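Local coordinates for protein glycoside hydrolase family 31 (Trueperella pyogenes, PDB 5I0G) that degrades cycloalternan, a cyclic oligosaccharide of glucose, probably by cleaving its alpha-glucosidic linkages as a family 31 glycoside hydrolase, at residues K417-T422 with S475-E480; I389-T394 with W429-A434; E630-Y635 with Y671-E676. The protein carries 1 engineered substitution. All blocks are in the same frame, centred on the assembly; numbering follows the deposited sequence.

Interaction 1: K417-T422 with S475-E480; sequences KEPDGT and SDLRYE
Lys417 and Arg478 face each other as an isolated antiparallel bridge, a hydrogen-bonded pair with Arg478 N 2.8 Å from Lys417 O and Lys417 N 3.1 Å from Arg478 O. Beyond this bridge the chain of 417-422 folds back in a type I turn from Glu418 to Gly421, and the Arg478 side chain runs to the first half of that turn. It is extended from CG to NE, which carries the guanidinium to the carbonyl of Pro419; Arg478 NE meets Pro419 O at 2.7 Å along a nearly straight bond (171°), with the oxygen in the guanidinium plane, while NH2 adds a weak second bond to the same atom. The packing is close on this side: the Pro419 ring crosses the Asp476 carboxylate, with Pro419 CG 3.5 Å from both Asp476 OD1 and Asp476 OD2. That carboxylate is held by a salt bridge to Arg7, and the one of Glu418, beside Leu477 CD2, by another to Arg427. The far side of the turn is loose, Asp420 and Thr422 bonding each other in an Asx turn at the solvent. The Lys417 amine is anchored on the carbonyls of Gly413 and Val415. The contact joins the loop between helices 400-411 and 442-450 to the loop between strand 463-466 and helix 485-506, with Leu477 and Tyr479 seated against Asn489 and Tyr492 of that last helix.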
loop_
_atom_site.group_PDB
_atom_site.type_symbol
_atom_site.label_atom_id
_atom_site.label_comp_id
_atom_site.label_asym_id
_atom_site.label_seq_id
_atom_site.Cartn_x
_atom_site.Cartn_y
_atom_site.Cartn_z
ATOM N N LYS A 417 17.026 12.738 3.833
ATOM C CA LYS A 417 17.537 13.601 4.893
ATOM C C LYS A 417 16.450 14.403 5.573
ATOM O O LYS A 417 15.451 14.743 4.951
ATOM C CB LYS A 417 18.568 14.561 4.319
ATOM C CG LYS A 417 19.736 13.871 3.645
ATOM C CD LYS A 417 20.770 14.881 3.174
ATOM C CE LYS A 417 22.032 14.176 2.710
ATOM N NZ LYS A 417 21.733 13.368 1.473
ATOM N N GLU A 418 16.696 14.730 6.841
ATOM C CA GLU A 418 15.875 15.658 7.623
ATOM C C GLU A 418 16.088 17.065 7.050
ATOM O O GLU A 418 17.039 17.271 6.299
ATOM C CB GLU A 418 16.303 15.658 9.107
ATOM C CG GLU A 418 16.265 14.314 9.829
ATOM C CD GLU A 418 14.874 13.837 10.218
ATOM O OE1 GLU A 418 13.860 14.526 9.924
ATOM O OE2 GLU A 418 14.803 12.744 10.841
ATOM N N PRO A 419 15.218 18.045 7.417
ATOM C CA PRO A 419 15.434 19.442 6.989
ATOM C C PRO A 419 16.867 19.938 7.224
ATOM O O PRO A 419 17.446 20.554 6.328
ATOM C CB PRO A 419 14.396 20.244 7.801
ATOM C CG PRO A 419 13.705 19.250 8.689
ATOM C CD PRO A 419 13.918 17.895 8.100
ATOM N N ASP A 420 17.451 19.569 8.369
ATOM C CA ASP A 420 18.817 19.982 8.756
ATOM C C ASP A 420 19.991 19.256 8.056
ATOM O O ASP A 420 21.142 19.428 8.464
ATOM C CB ASP A 420 18.984 19.888 10.301
ATOM C CG ASP A 420 19.065 18.431 10.833
ATOM O OD1 ASP A 420 19.079 17.453 10.049
ATOM O OD2 ASP A 420 19.091 18.260 12.068
ATOM N N GLY A 421 19.720 18.432 7.045
ATOM C CA GLY A 421 20.782 17.763 6.293
ATOM C C GLY A 421 21.302 16.448 6.870
ATOM O O GLY A 421 21.982 15.726 6.176
ATOM N N THR A 422 21.000 16.120 8.127
ATOM C CA THR A 422 21.410 14.831 8.670
ATOM C C THR A 422 20.471 13.736 8.133
ATOM O O THR A 422 19.424 14.048 7.560
ATOM C CB THR A 422 21.457 14.825 10.224
ATOM O OG1 THR A 422 20.137 14.948 10.752
ATOM C CG2 THR A 422 22.344 15.957 10.749
ATOM N N SER A 475 6.936 16.490 5.932
ATOM C CA SER A 475 6.713 17.290 4.740
ATOM C C SER A 475 7.991 18.044 4.306
ATOM O O SER A 475 8.107 18.416 3.146
ATOM C CB SER A 475 5.574 18.280 4.989
ATOM O OG SER A 475 6.008 19.266 5.902
ATOM N N ASP A 476 8.937 18.248 5.226
ATOM C CA ASP A 476 10.202 18.965 4.933
ATOM C C ASP A 476 11.463 18.058 4.850
ATOM O O ASP A 476 12.601 18.565 4.944
ATOM C CB ASP A 476 10.423 20.111 5.946
ATOM C CG ASP A 476 10.461 19.630 7.391
ATOM O OD1 ASP A 476 10.476 18.390 7.630
ATOM O OD2 ASP A 476 10.450 20.495 8.297
ATOM N N LEU A 477 11.285 16.741 4.653
ATOM C CA LEU A 477 12.438 15.887 4.307
ATOM C C LEU A 477 13.078 16.355 2.970
ATOM O O LEU A 477 12.473 17.127 2.203
ATOM C CB LEU A 477 12.047 14.413 4.235
ATOM C CG LEU A 477 11.399 13.809 5.494
ATOM C CD1 LEU A 477 11.210 12.321 5.279
ATOM C CD2 LEU A 477 12.186 14.080 6.776
ATOM N N ARG A 478 14.317 15.943 2.731
ATOM C CA ARG A 478 15.047 16.337 1.532
ATOM C C ARG A 478 15.469 15.114 0.737
ATOM O O ARG A 478 16.038 14.166 1.296
ATOM C CB ARG A 478 16.278 17.157 1.898
ATOM C CG ARG A 478 15.983 18.464 2.605
ATOM C CD ARG A 478 17.283 19.204 2.893
ATOM N NE ARG A 478 17.074 20.446 3.651
ATOM C CZ ARG A 478 16.624 21.593 3.139
ATOM N NH1 ARG A 478 16.312 21.697 1.847
ATOM N NH2 ARG A 478 16.470 22.657 3.931
ATOM N N TYR A 479 15.187 15.157 -0.558
ATOM C CA TYR A 479 15.546 14.119 -1.521
ATOM C C TYR A 479 16.531 14.727 -2.510
ATOM O O TYR A 479 16.435 15.915 -2.796
ATOM C CB TYR A 479 14.309 13.637 -2.278
ATOM C CG TYR A 479 13.376 12.801 -1.451
ATOM C CD1 TYR A 479 13.545 11.423 -1.338
ATOM C CD2 TYR A 479 12.320 13.382 -0.773
ATOM C CE1 TYR A 479 12.677 10.658 -0.564
ATOM C CE2 TYR A 479 11.467 12.621 0.008
ATOM C CZ TYR A 479 11.642 11.273 0.101
ATOM O OH TYR A 479 10.766 10.572 0.874
ATOM N N GLU A 480 17.439 13.913 -3.044
ATOM C CA GLU A 480 18.437 14.372 -4.029
ATOM C C GLU A 480 17.868 14.801 -5.385
ATOM O O GLU A 480 18.531 15.533 -6.103
ATOM C CB GLU A 480 19.519 13.304 -4.255
ATOM C CG GLU A 480 20.401 13.105 -3.048
ATOM C CD GLU A 480 21.496 12.102 -3.288
ATOM O OE1 GLU A 480 21.194 10.900 -3.408
ATOM O OE2 GLU A 480 22.661 12.512 -3.354
HETATM O O HOH W 1 18.656 13.658 0.210
#

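Interaction 2: I389-T394 with W429-A434; sequences IPLQKT and WWFPNA. With GLC (alpha-D-glucopyranose), chain B; GLC (alpha-D-glucopyranose), chain C.
Ile389 and Phe431 together back the indole of Trp430, a sugar-binding wall in the glycan pocket of this (beta/alpha)8 barrel; Ile389 comes directly after barrel strand 383-388. The CD1 methyl of Ile389 is a bump aimed at the six-membered ring of Trp430. With CG1 anti to the backbone N (chi1 -173°), the branch presses on one face of the indole, Ile389 CD1 lying 3.2 Å from Trp430 CZ3, a tight approach. Over the opposite face spreads the glucose of chain B, C6 of that glucose 3.5 Å from Trp430 CG and its O4 above the plane near the rim, so the indole is held between protein and sugar. Phe431, whose CE2 lies on the Ile389 side of that indole, fills the hollow formed by three side chains. Leu391 CD1 touches Phe431 CB at 3.9 Å, Ile389 CG1 meets Phe431 CE2, and the aliphatic part of Lys393 passes the ring, Lys393 CG 3.7 Å from Phe431 CD1; the bend at chi3 then takes the lysine amine on to the carbonyl of Glu335. Farther along, the methyl of Ala434, the last residue of the type II turn that begins at Phe431, fits beside Leu391 CB and the Gln392 carbonyl. A weak bond from Thr394 OG1 to Asn433 O, and a water between Thr394 N and Pro432 O, tie down this outer end. Both tryptophans also meet sugar at their edges: Trp429 NE1 gives its hydrogen to O6 of the chain B glucose at 3.0 Å, and Trp430 NE1 to ring oxygen O5 of the chain C glucose at 2.9 Å.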
loop_
_atom_site.group_PDB
_atom_site.type_symbol
_atom_site.label_atom_id
_atom_site.label_comp_id
_atom_site.label_asym_id
_atom_site.label_seq_id
_atom_site.Cartn_x
_atom_site.Cartn_y
_atom_site.Cartn_z
ATOM N N ILE A 389 13.427 -4.772 1.787
ATOM C CA ILE A 389 12.838 -3.610 2.455
ATOM C C ILE A 389 13.715 -2.398 2.065
ATOM O O ILE A 389 14.954 -2.552 1.970
ATOM C CB ILE A 389 12.795 -3.861 3.990
ATOM C CG1 ILE A 389 12.045 -2.769 4.752
ATOM C CG2 ILE A 389 14.188 -3.961 4.595
ATOM C CD1 ILE A 389 10.574 -3.033 4.888
ATOM N N PRO A 390 13.114 -1.193 1.849
ATOM C CA PRO A 390 13.956 -0.028 1.513
ATOM C C PRO A 390 14.336 0.761 2.777
ATOM O O PRO A 390 13.981 1.918 2.911
ATOM C CB PRO A 390 13.035 0.796 0.594
ATOM C CG PRO A 390 11.671 0.545 1.154
ATOM C CD PRO A 390 11.694 -0.801 1.864
ATOM N N LEU A 391 15.026 0.088 3.695
ATOM C CA LEU A 391 15.524 0.643 4.949
ATOM C C LEU A 391 16.831 -0.039 5.317
ATOM O O LEU A 391 17.075 -1.164 4.916
ATOM C CB LEU A 391 14.541 0.400 6.095
ATOM C CG LEU A 391 13.214 1.166 6.022
ATOM C CD1 LEU A 391 12.249 0.628 7.067
ATOM C CD2 LEU A 391 13.459 2.664 6.173
ATOM N N GLN A 392 17.662 0.648 6.088
ATOM C CA GLN A 392 18.905 0.089 6.585
ATOM C C GLN A 392 18.890 0.269 8.095
ATOM O O GLN A 392 19.040 1.386 8.603
ATOM C CB GLN A 392 20.095 0.809 5.960
ATOM C CG GLN A 392 21.442 0.304 6.434
ATOM C CD GLN A 392 21.933 -0.865 5.625
ATOM O OE1 GLN A 392 21.970 -0.802 4.410
ATOM N NE2 GLN A 392 22.315 -1.923 6.286
ATOM N N LYS A 393 18.692 -0.838 8.801
ATOM C CA LYS A 393 18.705 -0.856 10.271
ATOM C C LYS A 393 19.988 -0.268 10.843
ATOM O O LYS A 393 21.069 -0.458 10.281
ATOM C CB LYS A 393 18.554 -2.284 10.783
ATOM C CG LYS A 393 17.167 -2.851 10.575
ATOM C CD LYS A 393 17.156 -4.369 10.704
ATOM C CE LYS A 393 17.377 -4.835 12.121
ATOM N NZ LYS A 393 17.236 -6.309 12.159
ATOM N N THR A 394 19.846 0.451 11.958
ATOM C CA THR A 394 20.977 1.020 12.695
ATOM C C THR A 394 21.002 0.597 14.168
ATOM O O THR A 394 21.693 1.210 14.966
ATOM C CB THR A 394 20.919 2.550 12.659
ATOM O OG1 THR A 394 19.619 2.963 13.080
ATOM C CG2 THR A 394 21.195 3.078 11.260
ATOM N N TRP A 429 6.759 2.556 13.226
ATOM C CA TRP A 429 6.796 1.456 14.196
ATOM C C TRP A 429 7.565 0.231 13.628
ATOM O O TRP A 429 8.053 -0.592 14.389
ATOM C CB TRP A 429 5.353 1.074 14.647
ATOM C CG TRP A 429 4.484 0.614 13.513
ATOM C CD1 TRP A 429 4.406 -0.657 13.007
ATOM C CD2 TRP A 429 3.638 1.429 12.681
ATOM N NE1 TRP A 429 3.549 -0.685 11.935
ATOM C CE2 TRP A 429 3.068 0.577 11.706
ATOM C CE3 TRP A 429 3.305 2.791 12.666
ATOM C CZ2 TRP A 429 2.179 1.040 10.720
ATOM C CZ3 TRP A 429 2.408 3.252 11.684
ATOM C CH2 TRP A 429 1.853 2.368 10.728
ATOM N N TRP A 430 7.661 0.117 12.301
ATOM C CA TRP A 430 8.393 -0.975 11.658
ATOM C C TRP A 430 9.841 -0.587 11.321
ATOM O O TRP A 430 10.068 0.342 10.537
ATOM C CB TRP A 430 7.661 -1.384 10.387
ATOM C CG TRP A 430 8.027 -2.719 9.866
ATOM C CD1 TRP A 430 8.461 -3.794 10.588
ATOM C CD2 TRP A 430 7.943 -3.157 8.508
ATOM N NE1 TRP A 430 8.660 -4.868 9.758
ATOM C CE2 TRP A 430 8.349 -4.508 8.477
ATOM C CE3 TRP A 430 7.561 -2.542 7.316
ATOM C CZ2 TRP A 430 8.388 -5.256 7.303
ATOM C CZ3 TRP A 430 7.604 -3.281 6.145
ATOM C CH2 TRP A 430 8.008 -4.634 6.150
ATOM N N PHE A 431 10.808 -1.309 11.908
ATOM C CA PHE A 431 12.226 -0.948 11.857
ATOM C C PHE A 431 12.387 0.520 12.274
ATOM O O PHE A 431 12.780 1.371 11.458
ATOM C CB PHE A 431 12.809 -1.176 10.456
ATOM C CG PHE A 431 12.765 -2.613 9.998
ATOM C CD1 PHE A 431 13.557 -3.585 10.626
ATOM C CD2 PHE A 431 11.974 -2.992 8.940
ATOM C CE1 PHE A 431 13.539 -4.909 10.200
ATOM C CE2 PHE A 431 11.950 -4.311 8.513
ATOM C CZ PHE A 431 12.737 -5.267 9.133
ATOM N N PRO A 432 12.048 0.831 13.540
ATOM C CA PRO A 432 12.147 2.228 13.969
ATOM C C PRO A 432 13.612 2.707 13.930
ATOM O O PRO A 432 14.523 1.901 14.110
ATOM C CB PRO A 432 11.574 2.209 15.389
ATOM C CG PRO A 432 11.786 0.805 15.867
ATOM C CD PRO A 432 11.768 -0.086 14.659
ATOM N N ASN A 433 13.805 3.989 13.606
ATOM C CA ASN A 433 15.125 4.657 13.537
ATOM C C ASN A 433 16.056 4.210 12.412
ATOM O O ASN A 433 17.190 4.675 12.337
ATOM C CB ASN A 433 15.854 4.621 14.908
ATOM C CG ASN A 433 15.060 5.336 16.007
ATOM O OD1 ASN A 433 14.586 4.715 16.964
ATOM N ND2 ASN A 433 14.885 6.636 15.857
ATOM N N ALA A 434 15.580 3.359 11.506
ATOM C CA ALA A 434 16.403 2.911 10.382
ATOM C C ALA A 434 16.657 4.057 9.395
ATOM O O ALA A 434 15.858 5.007 9.291
ATOM C CB ALA A 434 15.748 1.730 9.670
HETATM C C1 GLC B . 5.099 -7.273 11.175
HETATM C C2 GLC B . 4.613 -7.892 9.864
HETATM C C3 GLC B . 4.989 -7.026 8.653
HETATM C C4 GLC B . 4.444 -5.611 8.887
HETATM C C5 GLC B . 5.024 -5.084 10.198
HETATM C C6 GLC B . 4.719 -3.613 10.500
HETATM O O2 GLC B . 5.154 -9.212 9.714
HETATM O O3 GLC B . 4.430 -7.660 7.487
HETATM O O4 GLC B . 4.777 -4.725 7.818
HETATM O O5 GLC B . 4.586 -5.939 11.267
HETATM O O6 GLC B . 3.320 -3.337 10.520
HETATM C C1 GLC C . 10.660 -7.647 11.521
HETATM C C2 GLC C . 11.391 -7.352 12.826
HETATM C C3 GLC C . 10.537 -7.769 14.018
HETATM C C4 GLC C . 9.168 -7.108 13.942
HETATM C C5 GLC C . 8.497 -7.513 12.642
HETATM C C6 GLC C . 7.102 -6.907 12.472
HETATM O O2 GLC C . 12.658 -8.028 12.850
HETATM O O3 GLC C . 11.173 -7.377 15.235
HETATM O O4 GLC C . 8.388 -7.511 15.064
HETATM O O5 GLC C . 9.332 -7.101 11.547
HETATM O O6 GLC C . 6.542 -7.346 11.217
HETATM O O HOH W 2 16.754 0.405 12.803
#

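Interaction 3: E630-Y635 with Y671-E676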
loop_
_atom_site.group_PDB
_atom_site.type_symbol
_atom_site.label_atom_id
_atom_site.label_comp_id
_atom_site.label_asym_id
_atom_site.label_seq_id
_atom_site.Cartn_x
_atom_site.Cartn_y
_atom_site.Cartn_z
ATOM N N GLU A 630 -3.365 -23.993 -14.445
ATOM C CA GLU A 630 -2.461 -24.343 -15.559
ATOM C C GLU A 630 -3.161 -24.265 -16.922
ATOM O O GLU A 630 -2.621 -23.708 -17.855
ATOM C CB GLU A 630 -1.853 -25.748 -15.377
ATOM C CG GLU A 630 -0.973 -25.914 -14.138
ATOM C CD GLU A 630 0.246 -25.004 -14.160
ATOM O OE1 GLU A 630 1.133 -25.236 -15.017
ATOM O OE2 GLU A 630 0.311 -24.055 -13.336
ATOM N N ALA A 631 -4.372 -24.806 -17.006
ATOM C CA ALA A 631 -5.177 -24.763 -18.221
ATOM C C ALA A 631 -5.531 -23.329 -18.630
ATOM O O ALA A 631 -5.710 -23.040 -19.825
ATOM C CB ALA A 631 -6.449 -25.615 -18.055
ATOM N N LEU A 632 -5.591 -22.441 -17.633
ATOM C CA LEU A 632 -5.915 -21.025 -17.811
ATOM C C LEU A 632 -4.719 -20.169 -18.313
ATOM O O LEU A 632 -4.889 -19.021 -18.718
ATOM C CB LEU A 632 -6.419 -20.497 -16.460
ATOM C CG LEU A 632 -7.486 -19.424 -16.321
ATOM C CD1 LEU A 632 -8.693 -19.691 -17.200
ATOM C CD2 LEU A 632 -7.869 -19.351 -14.842
ATOM N N ARG A 633 -3.513 -20.729 -18.299
ATOM C CA ARG A 633 -2.314 -19.949 -18.593
ATOM C C ARG A 633 -2.205 -19.306 -19.988
ATOM O O ARG A 633 -1.864 -18.125 -20.061
ATOM C CB ARG A 633 -1.045 -20.698 -18.150
ATOM C CG ARG A 633 -0.898 -20.531 -16.617
ATOM C CD ARG A 633 0.187 -21.357 -15.956
ATOM N NE ARG A 633 1.529 -21.033 -16.446
ATOM C CZ ARG A 633 2.648 -21.375 -15.818
ATOM N NH1 ARG A 633 3.817 -21.040 -16.338
ATOM N NH2 ARG A 633 2.606 -22.037 -14.657
ATOM N N PRO A 634 -2.540 -20.036 -21.074
ATOM C CA PRO A 634 -2.573 -19.355 -22.386
ATOM C C PRO A 634 -3.673 -18.279 -22.480
ATOM O O PRO A 634 -3.465 -17.268 -23.140
ATOM C CB PRO A 634 -2.791 -20.495 -23.398
ATOM C CG PRO A 634 -3.297 -21.646 -22.608
ATOM C CD PRO A 634 -2.912 -21.455 -21.178
ATOM N N TYR A 635 -4.798 -18.477 -21.797
ATOM C CA TYR A 635 -5.831 -17.425 -21.703
ATOM C C TYR A 635 -5.312 -16.153 -20.992
ATOM O O TYR A 635 -5.501 -15.027 -21.491
ATOM C CB TYR A 635 -7.120 -17.952 -21.062
ATOM C CG TYR A 635 -8.208 -16.895 -20.924
ATOM C CD1 TYR A 635 -9.047 -16.575 -21.998
ATOM C CD2 TYR A 635 -8.383 -16.194 -19.724
ATOM C CE1 TYR A 635 -10.036 -15.608 -21.864
ATOM C CE2 TYR A 635 -9.363 -15.223 -19.595
ATOM C CZ TYR A 635 -10.188 -14.936 -20.654
ATOM O OH TYR A 635 -11.150 -13.964 -20.514
ATOM N N TYR A 671 -16.724 -9.821 -11.303
ATOM C CA TYR A 671 -15.768 -9.180 -12.188
ATOM C C TYR A 671 -15.443 -10.060 -13.382
ATOM O O TYR A 671 -15.613 -11.288 -13.330
ATOM C CB TYR A 671 -14.486 -8.813 -11.428
ATOM C CG TYR A 671 -13.725 -9.995 -10.921
ATOM C CD1 TYR A 671 -14.031 -10.564 -9.693
ATOM C CD2 TYR A 671 -12.708 -10.557 -11.675
ATOM C CE1 TYR A 671 -13.336 -11.657 -9.225
ATOM C CE2 TYR A 671 -12.006 -11.659 -11.220
ATOM C CZ TYR A 671 -12.326 -12.204 -9.990
ATOM O OH TYR A 671 -11.660 -13.302 -9.551
ATOM N N MET A 672 -14.969 -9.424 -14.450
ATOM C CA MET A 672 -14.519 -10.134 -15.638
ATOM C C MET A 672 -13.036 -10.401 -15.478
ATOM O O MET A 672 -12.297 -9.550 -14.955
ATOM C CB MET A 672 -14.739 -9.299 -16.898
ATOM C CG MET A 672 -16.183 -8.897 -17.197
ATOM S SD MET A 672 -17.253 -10.273 -17.637
ATOM C CE MET A 672 -16.400 -10.933 -19.074
ATOM N N LEU A 673 -12.602 -11.586 -15.910
ATOM C CA LEU A 673 -11.175 -11.913 -16.029
ATOM C C LEU A 673 -10.932 -11.914 -17.521
ATOM O O LEU A 673 -11.297 -12.873 -18.224
ATOM C CB LEU A 673 -10.846 -13.269 -15.413
ATOM C CG LEU A 673 -9.354 -13.652 -15.414
ATOM C CD1 LEU A 673 -8.521 -12.805 -14.454
ATOM C CD2 LEU A 673 -9.167 -15.111 -15.081
ATOM N N GLY A 674 -10.364 -10.826 -18.024
ATOM C CA GLY A 674 -10.239 -10.647 -19.468
ATOM C C GLY A 674 -11.601 -10.408 -20.098
ATOM O O GLY A 674 -12.573 -10.165 -19.393
ATOM N N ASP A 675 -11.670 -10.502 -21.423
ATOM C CA ASP A 675 -12.916 -10.265 -22.155
ATOM C C ASP A 675 -13.954 -11.383 -22.027
ATOM O O ASP A 675 -15.149 -11.121 -22.155
ATOM C CB ASP A 675 -12.643 -10.077 -23.644
ATOM C CG ASP A 675 -11.692 -8.930 -23.949
ATOM O OD1 ASP A 675 -11.394 -8.066 -23.091
ATOM O OD2 ASP A 675 -11.220 -8.914 -25.090
ATOM N N GLU A 676 -13.513 -12.618 -21.789
ATOM C CA GLU A 676 -14.374 -13.800 -21.998
ATOM C C GLU A 676 -14.986 -14.439 -20.770
ATOM O O GLU A 676 -15.963 -15.156 -20.917
ATOM C CB GLU A 676 -13.621 -14.919 -22.735
ATOM C CG GLU A 676 -12.940 -14.542 -24.039
ATOM C CD GLU A 676 -13.849 -13.844 -25.026
ATOM O OE1 GLU A 676 -15.075 -14.063 -24.982
ATOM O OE2 GLU A 676 -13.330 -13.044 -25.846
#
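The phenol of Tyr635 engages the backbone of 671-676 twice. Its hydroxyl donates to Leu673 O in a short bond, Tyr635 OH to Leu673 O 2.5 Å, lying in the carbonyl plane, and accepts from Glu676 N at 3.0 Å with an angle of 149° at the hydrogen. One oxygen thus satisfies a carbonyl and an amide on the two sides of the Gly674-Asp675 step. Of the amides between, Asp675 N is taken by Gln639 OE1. A chi1 of 179° swings the Tyr635 ring away from its own backbone N and out toward the hairpin turn, where Glu676 CB and Glu676 CG each lie 3.8 Å from Tyr635 CE1. The carboxylates lead to other partners: Glu676 pairs with Arg728 and Asp675 with Arg652. Apolar contact is slight, with Leu632 CD2 4.4 Å from Leu673 CD2, although Leu632 and Tyr635 both rest on Leu677 as well. Residues 674-676 connect strands 671-673 and 677-679, so the arrangement is a helix tyrosine fastening a beta-hairpin turn, where the helices that follow the last barrel strand, 587-590, meet the C-terminal beta domain.

Interactions 1 and 2 belong to one region of the barrel: their segments alternate along the chain, their centres are 17 Å apart and their nearest atoms about 8 Å. The loop between helices 400-411 and 442-450 supplies 417-422 to the first and 429-434 to the second, so the same excursion is tied at one point to the loop after strand 463-466 and at another to the loop after strand 383-388. Of the three, interaction 2 contributes glycan-pocket residues, Trp429, Trp430 and Phe431. Interaction 3 lies on the opposite side of the chain's centre, its own centre 40 Å from that of interaction 2 and 47 Å from that of interaction 1, and joins domains away from this sugar-binding wall.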